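Local coordinates for protein putative PLP-dependent aminotransferase (Bacillus cereus ATCC 10987, PDB 3JU7) that probably catalyses amino-group transfer with pyridoxal phosphate as cofactor, as a DegT/DnrJ/EryC1-type aminotransferase, at residues K23-D26 against I30-N33; I70-R75 against K213-F218; W112-T117 against E146-L151; V134-F139 against L317-S322. One frame throughout, in Å; residues are numbered along the deposited sequence.

Interaction 1: residues K23-D26 against I30-N33; sequences KEID and IYTN. With ACT (acetate ion), chain F.
Ile25 and Tyr31 make the firm part of this contact, which joins the C-terminal end of helix 19-28 to the loop that leads on from it to helix 36-48, in the family's aminotransferase fold. The Ile25 CG2 methyl, anti to the backbone N, lies 3.4 Å from Tyr31 CD1, meeting the ring at a slant. The same methyl rests 3.5 Å from the carbonyl O of Ile30, so one branch of one side chain fills the angle between ring and backbone. Ser28 braces the turn, its OG bonding to both the carbonyl O of Ile25 and the amide N of Ile30, while Tyr238 of helix 237-248 packs on both Ile25 and Tyr31.

The other side is looser and wetter. Asp26 does not touch Tyr31 directly in any polar way: OD1 stands near the plane of the ring at its edge, 4.4 Å from CE1. A water joins the two, accepting from Tyr31 OH at 2.7 Å and donating to Asp26 OD1. Asp26 OD2 is held instead by the backbone N of Val15 of the second subunit, which places this side at the dimer interface. Ile30, by contrast, turns the end of its side chain outward and is exposed.

Further along, Asn33 OD1 accepts from Lys234 and from His188 of the second subunit. His188 is close in sequence to Lys191, the predicted cofactor lysine, consistent with a place near that subunit's active site. Asn33 ND2 donates to an acetate O at 2.9 Å in a nearly straight bond of 169°.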
loop_
_atom_site.group_PDB
_atom_site.type_symbol
_atom_site.label_atom_id
_atom_site.label_comp_id
_atom_site.label_asym_id
_atom_site.label_seq_id
_atom_site.Cartn_x
_atom_site.Cartn_y
_atom_site.Cartn_z
ATOM N N LYS A 23 9.343 20.229 9.184
ATOM C CA LYS A 23 9.514 20.759 10.546
ATOM C C LYS A 23 8.226 20.615 11.347
ATOM O O LYS A 23 8.255 20.236 12.507
ATOM C CB LYS A 23 9.963 22.226 10.578
ATOM C CG LYS A 23 11.346 22.504 9.968
ATOM C CD LYS A 23 12.515 21.619 10.462
ATOM C CE LYS A 23 13.135 22.071 11.794
ATOM N NZ LYS A 23 14.582 21.643 11.857
ATOM N N GLU A 24 7.084 20.915 10.747
ATOM C CA GLU A 24 5.822 20.714 11.455
ATOM C C GLU A 24 5.659 19.273 11.931
ATOM O O GLU A 24 5.246 19.029 13.066
ATOM C CB GLU A 24 4.660 21.020 10.556
ATOM C CG GLU A 24 4.340 22.459 10.420
ATOM C CD GLU A 24 3.030 22.619 9.688
ATOM O OE1 GLU A 24 1.982 22.243 10.260
ATOM O OE2 GLU A 24 3.064 23.094 8.543
ATOM N N ILE A 25 5.948 18.317 11.038
ATOM C CA ILE A 25 5.808 16.925 11.386
ATOM C C ILE A 25 6.698 16.578 12.562
ATOM O O ILE A 25 6.269 15.886 13.486
ATOM C CB ILE A 25 6.186 16.000 10.219
ATOM C CG1 ILE A 25 5.120 16.073 9.111
ATOM C CG2 ILE A 25 6.304 14.593 10.715
ATOM C CD1 ILE A 25 5.564 15.672 7.732
ATOM N N ASP A 26 7.940 17.036 12.530
ATOM C CA ASP A 26 8.890 16.733 13.597
ATOM C C ASP A 26 8.455 17.381 14.913
ATOM O O ASP A 26 8.654 16.779 15.966
ATOM C CB ASP A 26 10.311 17.215 13.260
ATOM C CG ASP A 26 11.018 16.330 12.240
ATOM O OD1 ASP A 26 10.582 15.174 12.072
ATOM O OD2 ASP A 26 12.020 16.799 11.633
ATOM N N ILE A 30 3.440 13.525 14.869
ATOM C CA ILE A 30 2.358 12.759 14.229
ATOM C C ILE A 30 2.923 12.553 12.829
ATOM O O ILE A 30 3.286 13.531 12.139
ATOM C CB ILE A 30 0.998 13.502 14.211
ATOM C CG1 ILE A 30 0.605 13.975 15.623
ATOM C CG2 ILE A 30 -0.085 12.638 13.591
ATOM C CD1 ILE A 30 -0.699 14.686 15.696
ATOM N N TYR A 31 3.056 11.285 12.468
ATOM C CA TYR A 31 3.730 10.847 11.258
ATOM C C TYR A 31 2.864 10.115 10.234
ATOM O O TYR A 31 3.275 10.003 9.080
ATOM C CB TYR A 31 4.892 9.926 11.626
ATOM C CG TYR A 31 5.825 10.584 12.599
ATOM C CD1 TYR A 31 6.754 11.523 12.175
ATOM C CD2 TYR A 31 5.770 10.287 13.949
ATOM C CE1 TYR A 31 7.586 12.175 13.081
ATOM C CE2 TYR A 31 6.629 10.907 14.860
ATOM C CZ TYR A 31 7.532 11.852 14.424
ATOM O OH TYR A 31 8.388 12.458 15.330
ATOM N N THR A 32 1.697 9.623 10.636
ATOM C CA THR A 32 0.811 8.938 9.706
ATOM C C THR A 32 -0.602 8.783 10.292
ATOM O O THR A 32 -0.941 9.447 11.276
ATOM C CB THR A 32 1.403 7.531 9.318
ATOM O OG1 THR A 32 0.572 6.906 8.305
ATOM C CG2 THR A 32 1.573 6.674 10.582
ATOM N N ASN A 33 -1.426 7.948 9.664
ATOM C CA ASN A 33 -2.794 7.673 10.121
ATOM C C ASN A 33 -3.695 8.925 10.126
ATOM O O ASN A 33 -4.201 9.350 11.171
ATOM C CB ASN A 33 -2.774 6.954 11.495
ATOM C CG ASN A 33 -2.204 5.515 11.399
ATOM O OD1 ASN A 33 -1.326 5.219 10.567
ATOM N ND2 ASN A 33 -2.710 4.621 12.250
HETATM C C ACT F . -1.007 0.929 11.563
HETATM O O ACT F . -1.835 1.866 11.824
HETATM O OXT ACT F . -0.680 0.774 10.363
HETATM C CH3 ACT F . -0.398 0.061 12.623
HETATM O O HOH W 1 10.449 13.778 14.145
#

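Interaction 2: residues I70-R75 against K213-F218; sequences IQLKKR and KRMGNF
Lys74 NZ is gripped by two oxygens, the carbonyl O of Cys98 and OE1 of Gln71, whose aliphatic stem meets Met215 across the contact. The bond to Gln71 OE1 is weak at 3.3 Å, but it ties the amide end to the lysine just past the helix terminus while the stem stays at the packing surface. A bend at the second torsion (chi2 60°) helps to separate these two roles.

Met215, a selenomethionine here, reaches across alone from its segment. Its chain runs extended as far as SE and then bends, so that the selenium and the terminal methyl address different neighbours. SE lies 3.7 Å from Leu72 CB and slightly farther from CD1 of that leucine. CE turns to Gln71, 3.8 Å from its CG, and the two side chains cross at about a right angle.

The contact joins the C-terminal ends of helices 62-73 and 206-215, which follow the adjacent antiparallel strands 55-59 and 199-203 of one sheet, as part of the family's PLP-binding aminotransferase fold. Leu72 also packs against Asp208, Arg211 and Ile212 one to two turns back along the second helix, widening the helix-helix seam beyond Met215.

Both helices finish here. Lys74 N closes the first with a 2.7 Å bond to Ile70 O, and Asn217 N bonds to Arg214 O at 2.9 Å in the second. Beyond the seam the second subunit takes over: its Trp97 packs on Gln71, and its Phe88 meets Phe218 edge-to-face.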
loop_
_atom_site.group_PDB
_atom_site.type_symbol
_atom_site.label_atom_id
_atom_site.label_comp_id
_atom_site.label_asym_id
_atom_site.label_seq_id
_atom_site.Cartn_x
_atom_site.Cartn_y
_atom_site.Cartn_z
ATOM N N ILE A 70 -13.320 -0.745 -5.257
ATOM C CA ILE A 70 -14.033 -1.901 -5.832
ATOM C C ILE A 70 -14.604 -2.807 -4.736
ATOM O O ILE A 70 -15.766 -3.192 -4.798
ATOM C CB ILE A 70 -13.093 -2.712 -6.757
ATOM C CG1 ILE A 70 -12.831 -1.923 -8.046
ATOM C CG2 ILE A 70 -13.643 -4.137 -7.066
ATOM C CD1 ILE A 70 -11.533 -2.258 -8.712
ATOM N N GLN A 71 -13.775 -3.127 -3.735
ATOM C CA GLN A 71 -14.206 -3.931 -2.579
ATOM C C GLN A 71 -15.422 -3.284 -1.896
ATOM O O GLN A 71 -16.386 -3.963 -1.650
ATOM C CB GLN A 71 -13.057 -4.112 -1.569
ATOM C CG GLN A 71 -13.454 -4.921 -0.341
ATOM C CD GLN A 71 -13.918 -6.335 -0.682
ATOM O OE1 GLN A 71 -13.412 -6.958 -1.607
ATOM N NE2 GLN A 71 -14.897 -6.830 0.062
ATOM N N LEU A 72 -15.398 -1.979 -1.619
ATOM C CA LEU A 72 -16.572 -1.308 -1.017
ATOM C C LEU A 72 -17.819 -1.327 -1.905
ATOM O O LEU A 72 -18.921 -1.570 -1.452
ATOM C CB LEU A 72 -16.253 0.167 -0.686
ATOM C CG LEU A 72 -17.412 1.017 -0.173
ATOM C CD1 LEU A 72 -17.851 0.485 1.186
ATOM C CD2 LEU A 72 -17.024 2.493 -0.122
ATOM N N LYS A 73 -17.631 -1.037 -3.184
ATOM C CA LYS A 73 -18.735 -0.712 -4.064
ATOM C C LYS A 73 -19.249 -1.909 -4.869
ATOM O O LYS A 73 -20.333 -1.852 -5.399
ATOM C CB LYS A 73 -18.280 0.400 -5.004
ATOM C CG LYS A 73 -18.238 1.756 -4.304
ATOM C CD LYS A 73 -18.000 2.922 -5.212
ATOM C CE LYS A 73 -19.070 3.120 -6.299
ATOM N NZ LYS A 73 -20.281 3.842 -5.888
ATOM N N LYS A 74 -18.494 -2.987 -4.975
ATOM C CA LYS A 74 -18.961 -4.088 -5.791
ATOM C C LYS A 74 -20.297 -4.694 -5.300
ATOM O O LYS A 74 -20.553 -4.829 -4.116
ATOM C CB LYS A 74 -17.898 -5.186 -5.906
ATOM C CG LYS A 74 -17.577 -5.845 -4.586
ATOM C CD LYS A 74 -16.437 -6.876 -4.623
ATOM C CE LYS A 74 -16.442 -7.662 -3.320
ATOM N NZ LYS A 74 -15.554 -8.801 -3.384
ATOM N N ARG A 75 -21.132 -5.105 -6.242
ATOM C CA ARG A 75 -22.356 -5.806 -5.886
ATOM C C ARG A 75 -21.971 -7.187 -5.433
ATOM O O ARG A 75 -21.211 -7.899 -6.099
ATOM C CB ARG A 75 -23.327 -5.841 -7.053
ATOM C CG ARG A 75 -23.618 -4.453 -7.552
ATOM C CD ARG A 75 -24.813 -4.382 -8.391
ATOM N NE ARG A 75 -24.742 -5.300 -9.504
ATOM C CZ ARG A 75 -25.649 -5.351 -10.474
ATOM N NH1 ARG A 75 -26.698 -4.530 -10.452
ATOM N NH2 ARG A 75 -25.506 -6.221 -11.481
ATOM N N LYS A 213 -12.038 5.504 4.270
ATOM C CA LYS A 213 -11.039 5.886 5.249
ATOM C C LYS A 213 -10.846 4.784 6.280
ATOM O O LYS A 213 -9.723 4.413 6.613
ATOM C CB LYS A 213 -11.391 7.235 5.923
ATOM C CG LYS A 213 -10.774 8.409 5.158
ATOM C CD LYS A 213 -11.392 9.776 5.473
ATOM C CE LYS A 213 -10.438 10.977 5.282
ATOM N NZ LYS A 213 -9.094 10.677 4.664
ATOM N N ARG A 214 -11.956 4.242 6.765
ATOM C CA ARG A 214 -11.877 3.196 7.748
ATOM C C ARG A 214 -11.274 1.942 7.138
ATOM O O ARG A 214 -10.456 1.306 7.790
ATOM C CB ARG A 214 -13.252 2.861 8.285
ATOM C CG ARG A 214 -13.869 3.937 9.198
ATOM C CD ARG A 214 -15.140 3.324 9.799
ATOM N NE ARG A 214 -15.912 4.298 10.535
ATOM C CZ ARG A 214 -16.872 4.012 11.401
ATOM N NH1 ARG A 214 -17.203 2.760 11.668
ATOM N NH2 ARG A 214 -17.477 4.999 12.040
HETATM N N MSE A 215 -11.690 1.598 5.915
HETATM C CA MSE A 215 -11.138 0.419 5.233
HETATM C C MSE A 215 -9.605 0.451 5.113
HETATM O O MSE A 215 -8.943 -0.543 5.310
HETATM C CB MSE A 215 -11.766 0.250 3.848
HETATM C CG MSE A 215 -13.189 -0.190 3.928
HETATM SE SE MSE A 215 -14.027 -0.309 2.193
HETATM C CE MSE A 215 -12.711 -1.559 1.307
ATOM N N GLY A 216 -9.061 1.624 4.813
ATOM C CA GLY A 216 -7.625 1.784 4.719
ATOM C C GLY A 216 -6.892 1.805 6.052
ATOM O O GLY A 216 -5.674 1.923 6.063
ATOM N N ASN A 217 -7.645 1.724 7.153
ATOM C CA ASN A 217 -7.129 1.614 8.513
ATOM C C ASN A 217 -7.789 0.391 9.149
ATOM O O ASN A 217 -8.422 0.473 10.211
ATOM C CB ASN A 217 -7.437 2.911 9.316
ATOM C CG ASN A 217 -6.824 2.908 10.728
ATOM O OD1 ASN A 217 -5.701 2.421 10.955
ATOM N ND2 ASN A 217 -7.555 3.467 11.669
ATOM N N PHE A 218 -7.672 -0.749 8.454
ATOM C CA PHE A 218 -8.053 -2.047 8.993
ATOM C C PHE A 218 -9.545 -2.230 9.299
ATOM O O PHE A 218 -9.916 -3.071 10.134
ATOM C CB PHE A 218 -7.214 -2.345 10.258
ATOM C CG PHE A 218 -5.748 -2.038 10.093
ATOM C CD1 PHE A 218 -4.927 -2.902 9.385
ATOM C CD2 PHE A 218 -5.202 -0.890 10.612
ATOM C CE1 PHE A 218 -3.599 -2.637 9.212
ATOM C CE2 PHE A 218 -3.853 -0.619 10.429
ATOM C CZ PHE A 218 -3.056 -1.511 9.721
#

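Interaction 3: residues W112-T117 against E146-L151; sequences WYMDKT and EEYEEL
Tyr148 points its phenol out from helix 146-153 into the bend made by Met114 and Lys116, and the two side chains each cross it obliquely. Met114 approaches with its terminal methyl: CE lies 3.3 Å from Tyr148 OH and 4.1 Å from CE1. Its CG is anti to the backbone N (chi1 -174°), carrying the chain out from the loop before the turn at the selenium of this selenomethionine swings CE back to the phenol. Lys116 comes to the other ring carbon ortho to the hydroxyl, with CD 4.0 Å from Tyr148 CE2, and its CG lies near OH as well. The hydroxyl is thus wedged between a methyl and an aliphatic stem.

One residue earlier in the helix, Glu147 crosses Lys116 at about a right angle. Here carbon meets carbon, Lys116 CD lying 3.6 Å from Glu147 CB.

The geometry joins a helix start to a helix flank. Asp115 is the N-cap of helix 116-126, its OD1 accepting weakly from Thr117 N at 2.8 Å, and its OD2 forms a salt bridge with Arg339. Leu119 and Trp120 of that helix continue the packing on Tyr148 and Glu147, while Val133 of strand 130-133 lies against both Met114 and Tyr148.

Lys116 NZ and Glu147 OE2 remain 5.9 Å apart, too distant for a salt bridge; their opposite charges may attract at long range, but the contact is built on methyl and methylene groups packed against the phenol, its hydroxyl included, and against each other.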
loop_
_atom_site.group_PDB
_atom_site.type_symbol
_atom_site.label_atom_id
_atom_site.label_comp_id
_atom_site.label_asym_id
_atom_site.label_seq_id
_atom_site.Cartn_x
_atom_site.Cartn_y
_atom_site.Cartn_z
ATOM N N TRP A 112 -10.696 6.232 -27.490
ATOM C CA TRP A 112 -10.039 5.115 -26.802
ATOM C C TRP A 112 -10.582 4.827 -25.424
ATOM O O TRP A 112 -9.903 4.237 -24.594
ATOM C CB TRP A 112 -8.530 5.304 -26.753
ATOM C CG TRP A 112 -7.963 5.748 -28.055
ATOM C CD1 TRP A 112 -8.446 5.460 -29.298
ATOM C CD2 TRP A 112 -6.793 6.546 -28.250
ATOM N NE1 TRP A 112 -7.659 6.045 -30.257
ATOM C CE2 TRP A 112 -6.635 6.718 -29.641
ATOM C CE3 TRP A 112 -5.871 7.148 -27.385
ATOM C CZ2 TRP A 112 -5.583 7.471 -30.191
ATOM C CZ3 TRP A 112 -4.835 7.879 -27.920
ATOM C CH2 TRP A 112 -4.701 8.039 -29.322
ATOM N N TYR A 113 -11.811 5.253 -25.177
ATOM C CA TYR A 113 -12.515 4.835 -23.988
ATOM C C TYR A 113 -13.378 3.595 -24.302
ATOM O O TYR A 113 -13.683 3.288 -25.464
ATOM C CB TYR A 113 -13.425 5.944 -23.444
ATOM C CG TYR A 113 -12.827 7.315 -23.367
ATOM C CD1 TYR A 113 -11.612 7.532 -22.744
ATOM C CD2 TYR A 113 -13.527 8.418 -23.830
ATOM C CE1 TYR A 113 -11.080 8.814 -22.636
ATOM C CE2 TYR A 113 -13.007 9.696 -23.739
ATOM C CZ TYR A 113 -11.777 9.901 -23.143
ATOM O OH TYR A 113 -11.275 11.193 -23.024
HETATM N N MSE A 114 -13.780 2.921 -23.237
HETATM C CA MSE A 114 -14.725 1.820 -23.300
HETATM C C MSE A 114 -15.949 2.302 -24.093
HETATM O O MSE A 114 -16.474 3.402 -23.851
HETATM C CB MSE A 114 -15.043 1.335 -21.859
HETATM C CG MSE A 114 -15.890 0.113 -21.802
HETATM SE SE MSE A 114 -15.766 -0.842 -20.178
HETATM C CE MSE A 114 -16.079 0.736 -19.013
ATOM N N ASP A 115 -16.338 1.527 -25.102
ATOM C CA ASP A 115 -17.483 1.864 -25.940
ATOM C C ASP A 115 -18.782 1.604 -25.179
ATOM O O ASP A 115 -19.127 0.460 -24.907
ATOM C CB ASP A 115 -17.445 1.028 -27.227
ATOM C CG ASP A 115 -18.697 1.181 -28.084
ATOM O OD1 ASP A 115 -19.747 1.597 -27.557
ATOM O OD2 ASP A 115 -18.642 0.841 -29.279
ATOM N N LYS A 116 -19.512 2.674 -24.872
ATOM C CA LYS A 116 -20.666 2.597 -23.976
ATOM C C LYS A 116 -21.800 1.727 -24.518
ATOM O O LYS A 116 -22.469 1.056 -23.765
ATOM C CB LYS A 116 -21.133 4.012 -23.558
ATOM C CG LYS A 116 -20.222 4.584 -22.400
ATOM C CD LYS A 116 -20.343 6.099 -22.113
ATOM C CE LYS A 116 -19.574 6.918 -23.146
ATOM N NZ LYS A 116 -19.325 8.314 -22.692
ATOM N N THR A 117 -21.950 1.692 -25.826
ATOM C CA THR A 117 -22.934 0.840 -26.453
ATOM C C THR A 117 -22.649 -0.610 -26.168
ATOM O O THR A 117 -23.536 -1.372 -25.784
ATOM C CB THR A 117 -22.922 1.042 -27.961
ATOM O OG1 THR A 117 -23.330 2.375 -28.230
ATOM C CG2 THR A 117 -23.868 0.118 -28.649
ATOM N N GLU A 146 -21.406 11.367 -17.728
ATOM C CA GLU A 146 -22.876 11.366 -17.747
ATOM C C GLU A 146 -23.489 9.953 -17.756
ATOM O O GLU A 146 -24.354 9.664 -16.982
ATOM C CB GLU A 146 -23.402 12.137 -18.969
ATOM N N GLU A 147 -23.017 9.076 -18.630
ATOM C CA GLU A 147 -23.608 7.757 -18.783
ATOM C C GLU A 147 -23.240 6.861 -17.613
ATOM O O GLU A 147 -24.009 5.980 -17.236
ATOM C CB GLU A 147 -23.167 7.109 -20.108
ATOM C CG GLU A 147 -23.374 7.976 -21.401
ATOM C CD GLU A 147 -24.834 8.103 -21.844
ATOM O OE1 GLU A 147 -25.650 8.682 -21.082
ATOM O OE2 GLU A 147 -25.161 7.646 -22.971
ATOM N N TYR A 148 -22.069 7.098 -17.028
ATOM C CA TYR A 148 -21.610 6.330 -15.859
ATOM C C TYR A 148 -22.398 6.736 -14.625
ATOM O O TYR A 148 -22.725 5.903 -13.752
ATOM C CB TYR A 148 -20.090 6.490 -15.663
ATOM C CG TYR A 148 -19.331 5.728 -16.755
ATOM C CD1 TYR A 148 -19.304 4.332 -16.770
ATOM C CD2 TYR A 148 -18.698 6.395 -17.789
ATOM C CE1 TYR A 148 -18.638 3.630 -17.791
ATOM C CE2 TYR A 148 -18.033 5.700 -18.815
ATOM C CZ TYR A 148 -18.004 4.345 -18.811
ATOM O OH TYR A 148 -17.383 3.688 -19.833
ATOM N N GLU A 149 -22.732 8.019 -14.569
ATOM C CA GLU A 149 -23.583 8.518 -13.516
ATOM C C GLU A 149 -24.943 7.836 -13.672
ATOM O O GLU A 149 -25.599 7.491 -12.670
ATOM C CB GLU A 149 -23.681 10.041 -13.608
ATOM C CG GLU A 149 -24.570 10.681 -12.586
ATOM C CD GLU A 149 -23.939 10.803 -11.206
ATOM O OE1 GLU A 149 -22.720 10.597 -11.042
ATOM O OE2 GLU A 149 -24.690 11.143 -10.269
ATOM N N GLU A 150 -25.326 7.568 -14.921
ATOM C CA GLU A 150 -26.612 6.952 -15.180
ATOM C C GLU A 150 -26.647 5.535 -14.650
ATOM O O GLU A 150 -27.665 5.108 -14.057
ATOM C CB GLU A 150 -26.962 6.972 -16.681
ATOM C CG GLU A 150 -28.433 6.839 -16.944
ATOM C CD GLU A 150 -29.236 7.980 -16.291
ATOM O OE1 GLU A 150 -28.834 9.166 -16.437
ATOM O OE2 GLU A 150 -30.250 7.678 -15.610
ATOM N N LEU A 151 -25.535 4.820 -14.860
ATOM C CA LEU A 151 -25.356 3.453 -14.352
ATOM C C LEU A 151 -25.468 3.440 -12.846
ATOM O O LEU A 151 -26.136 2.572 -12.269
ATOM C CB LEU A 151 -24.014 2.840 -14.789
ATOM C CG LEU A 151 -23.874 2.307 -16.218
ATOM C CD1 LEU A 151 -22.452 1.748 -16.461
ATOM C CD2 LEU A 151 -24.974 1.238 -16.535
#

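Interaction 4: residues V134-F139 against L317-S322; sequences VPYATF and LYFSPS
Tyr136 swings its ring toward Phe319 because CG sits anti to the backbone N (chi1 166°), whereas Phe139 and Phe319 both hold CG anti to the carbonyl carbon, a shared rotamer that sends both phenylalanine rings back into the contact. The three rings converge on one atom, Phe319 CE2, which lies 3.7 Å from Tyr136 CE2 and equally 3.7 Å from Phe139 CE1. The phenylalanine rings are nearly parallel, their planes 17° apart, but with centroids separated by 5.8 Å they are so offset that they scarcely overlap. Tyr136 OH comes in the plane of the Phe319 ring, at its edge.

That hydroxyl also accepts from Phe139 N at 3.1 Å, which fixes the tyrosine ring against its own loop and bridges the inverse gamma turn centred on Ala137. Across the contact, the edge of Phe139 faces a backbone oxygen, with CZ 3.2 Å from Tyr318 O. Cis peptide bonds precede both Phe319 and Pro321, giving the 317-322 loop an unusual path, and Ser322 OG donates to Phe319 O at 3.2 Å within it.

In the fold, this buried aromatic cluster joins the loop after strand 130-133 to the one between helices 301-309 and 338-346. Phe86 meets Phe319 edge-to-face, Asp161 of strand 159-161 lies against Tyr136, Leu317 packs on helix 301-309, and Ser320 bonds to Ala344 of helix 338-346.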
loop_
_atom_site.group_PDB
_atom_site.type_symbol
_atom_site.label_atom_id
_atom_site.label_comp_id
_atom_site.label_asym_id
_atom_site.label_seq_id
_atom_site.Cartn_x
_atom_site.Cartn_y
_atom_site.Cartn_z
ATOM N N VAL A 134 -15.637 -0.523 -14.314
ATOM C CA VAL A 134 -14.425 0.227 -14.000
ATOM C C VAL A 134 -13.863 0.799 -15.303
ATOM O O VAL A 134 -13.003 0.187 -15.944
ATOM C CB VAL A 134 -13.400 -0.680 -13.281
ATOM C CG1 VAL A 134 -12.155 0.115 -12.800
ATOM C CG2 VAL A 134 -14.074 -1.403 -12.115
ATOM N N PRO A 135 -14.367 1.966 -15.714
ATOM C CA PRO A 135 -13.795 2.590 -16.903
ATOM C C PRO A 135 -12.461 3.252 -16.578
ATOM O O PRO A 135 -12.178 3.586 -15.399
ATOM C CB PRO A 135 -14.848 3.638 -17.297
ATOM C CG PRO A 135 -15.521 3.966 -16.035
ATOM C CD PRO A 135 -15.460 2.776 -15.141
ATOM N N TYR A 136 -11.642 3.404 -17.615
ATOM C CA TYR A 136 -10.377 4.153 -17.517
ATOM C C TYR A 136 -10.422 5.439 -18.351
ATOM O O TYR A 136 -10.745 5.406 -19.522
ATOM C CB TYR A 136 -9.263 3.238 -17.971
ATOM C CG TYR A 136 -7.945 3.889 -18.268
ATOM C CD1 TYR A 136 -7.392 4.821 -17.419
ATOM C CD2 TYR A 136 -7.217 3.512 -19.386
ATOM C CE1 TYR A 136 -6.154 5.399 -17.705
ATOM C CE2 TYR A 136 -5.985 4.087 -19.673
ATOM C CZ TYR A 136 -5.457 5.029 -18.843
ATOM O OH TYR A 136 -4.232 5.621 -19.162
ATOM N N ALA A 137 -10.113 6.575 -17.745
ATOM C CA ALA A 137 -10.124 7.851 -18.454
ATOM C C ALA A 137 -8.787 7.957 -19.209
ATOM O O ALA A 137 -7.863 8.702 -18.833
ATOM C CB ALA A 137 -10.330 9.001 -17.484
ATOM N N THR A 138 -8.723 7.193 -20.290
ATOM C CA THR A 138 -7.494 6.935 -21.036
ATOM C C THR A 138 -6.622 8.157 -21.240
ATOM O O THR A 138 -7.085 9.191 -21.749
ATOM C CB THR A 138 -7.841 6.326 -22.428
ATOM O OG1 THR A 138 -8.708 5.219 -22.220
ATOM C CG2 THR A 138 -6.600 5.910 -23.212
ATOM N N PHE A 139 -5.370 7.999 -20.811
ATOM C CA PHE A 139 -4.286 8.981 -20.983
ATOM C C PHE A 139 -4.584 10.358 -20.365
ATOM O O PHE A 139 -4.176 11.392 -20.888
ATOM C CB PHE A 139 -3.882 9.084 -22.449
ATOM C CG PHE A 139 -3.513 7.732 -23.116
ATOM C CD1 PHE A 139 -2.766 6.785 -22.466
ATOM C CD2 PHE A 139 -3.859 7.487 -24.432
ATOM C CE1 PHE A 139 -2.400 5.599 -23.090
ATOM C CE2 PHE A 139 -3.495 6.324 -25.058
ATOM C CZ PHE A 139 -2.765 5.372 -24.383
ATOM N N LEU A 317 5.171 1.713 -25.655
ATOM C CA LEU A 317 3.916 1.303 -26.267
ATOM C C LEU A 317 2.858 1.014 -25.187
ATOM O O LEU A 317 2.603 -0.144 -24.859
ATOM C CB LEU A 317 4.154 0.028 -27.089
ATOM C CG LEU A 317 5.220 0.056 -28.185
ATOM C CD1 LEU A 317 5.454 -1.351 -28.676
ATOM C CD2 LEU A 317 4.828 1.011 -29.333
ATOM N N TYR A 318 2.283 2.070 -24.614
ATOM C CA TYR A 318 1.149 1.963 -23.714
ATOM C C TYR A 318 -0.182 2.019 -24.520
ATOM O O TYR A 318 -0.574 3.097 -24.966
ATOM C CB TYR A 318 1.222 3.113 -22.681
ATOM C CG TYR A 318 2.377 2.919 -21.727
ATOM C CD1 TYR A 318 2.395 1.824 -20.852
ATOM C CD2 TYR A 318 3.472 3.787 -21.716
ATOM C CE1 TYR A 318 3.461 1.611 -19.979
ATOM C CE2 TYR A 318 4.549 3.584 -20.838
ATOM C CZ TYR A 318 4.540 2.486 -19.988
ATOM O OH TYR A 318 5.584 2.256 -19.129
ATOM N N PHE A 319 -0.926 0.925 -24.703
ATOM C CA PHE A 319 -0.777 -0.371 -24.089
ATOM C C PHE A 319 -0.702 -1.435 -25.160
ATOM O O PHE A 319 -1.704 -1.825 -25.763
ATOM C CB PHE A 319 -1.972 -0.607 -23.189
ATOM C CG PHE A 319 -2.101 0.422 -22.153
ATOM C CD1 PHE A 319 -1.228 0.434 -21.069
ATOM C CD2 PHE A 319 -3.020 1.437 -22.289
ATOM C CE1 PHE A 319 -1.293 1.427 -20.117
ATOM C CE2 PHE A 319 -3.089 2.432 -21.342
ATOM C CZ PHE A 319 -2.219 2.431 -20.262
ATOM N N SER A 320 0.497 -1.915 -25.397
ATOM C CA SER A 320 0.693 -2.963 -26.374
ATOM C C SER A 320 1.872 -3.773 -25.884
ATOM O O SER A 320 2.981 -3.261 -25.925
ATOM C CB SER A 320 0.991 -2.337 -27.734
ATOM O OG SER A 320 1.364 -3.319 -28.659
ATOM N N PRO A 321 1.639 -5.016 -25.398
ATOM C CA PRO A 321 0.350 -5.707 -25.329
ATOM C C PRO A 321 -0.672 -5.026 -24.447
ATOM O O PRO A 321 -0.324 -4.464 -23.403
ATOM C CB PRO A 321 0.720 -7.052 -24.698
ATOM C CG PRO A 321 1.974 -6.754 -23.892
ATOM C CD PRO A 321 2.712 -5.865 -24.838
ATOM N N SER A 322 -1.931 -5.080 -24.871
ATOM C CA SER A 322 -3.015 -4.685 -24.004
ATOM C C SER A 322 -3.197 -5.766 -22.947
ATOM O O SER A 322 -2.639 -6.874 -23.090
ATOM C CB SER A 322 -4.304 -4.506 -24.796
ATOM O OG SER A 322 -4.564 -3.138 -24.985
#

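How the interactions relate
Interaction 1 comes first along the chain and closes before the others open. Interaction 3 is nested within the loop closed by interaction 2, whereas interaction 4 crosses both. Interactions 3 and 4, centres 16 Å apart, flank strand 130-133 in sequence, helix 116-126 preceding it and loop 134-139 following: Trp112 O probably bonds to Thr138 OG1 at 2.8 Å, and Pro135 packs on Met114 and Tyr148. Interaction 2 touches interaction 4 through Ile70 and Val134 and interaction 1 through Asn217 and Asn33, each with centres about 25 Å away. Interactions 1 and 3 stand 41 Å apart on opposite sides of the chain's centre. Within this one aminotransferase region, interactions 1, 2 and, through Pro321, 4 reach the second subunit; interaction 3 lies within one subunit.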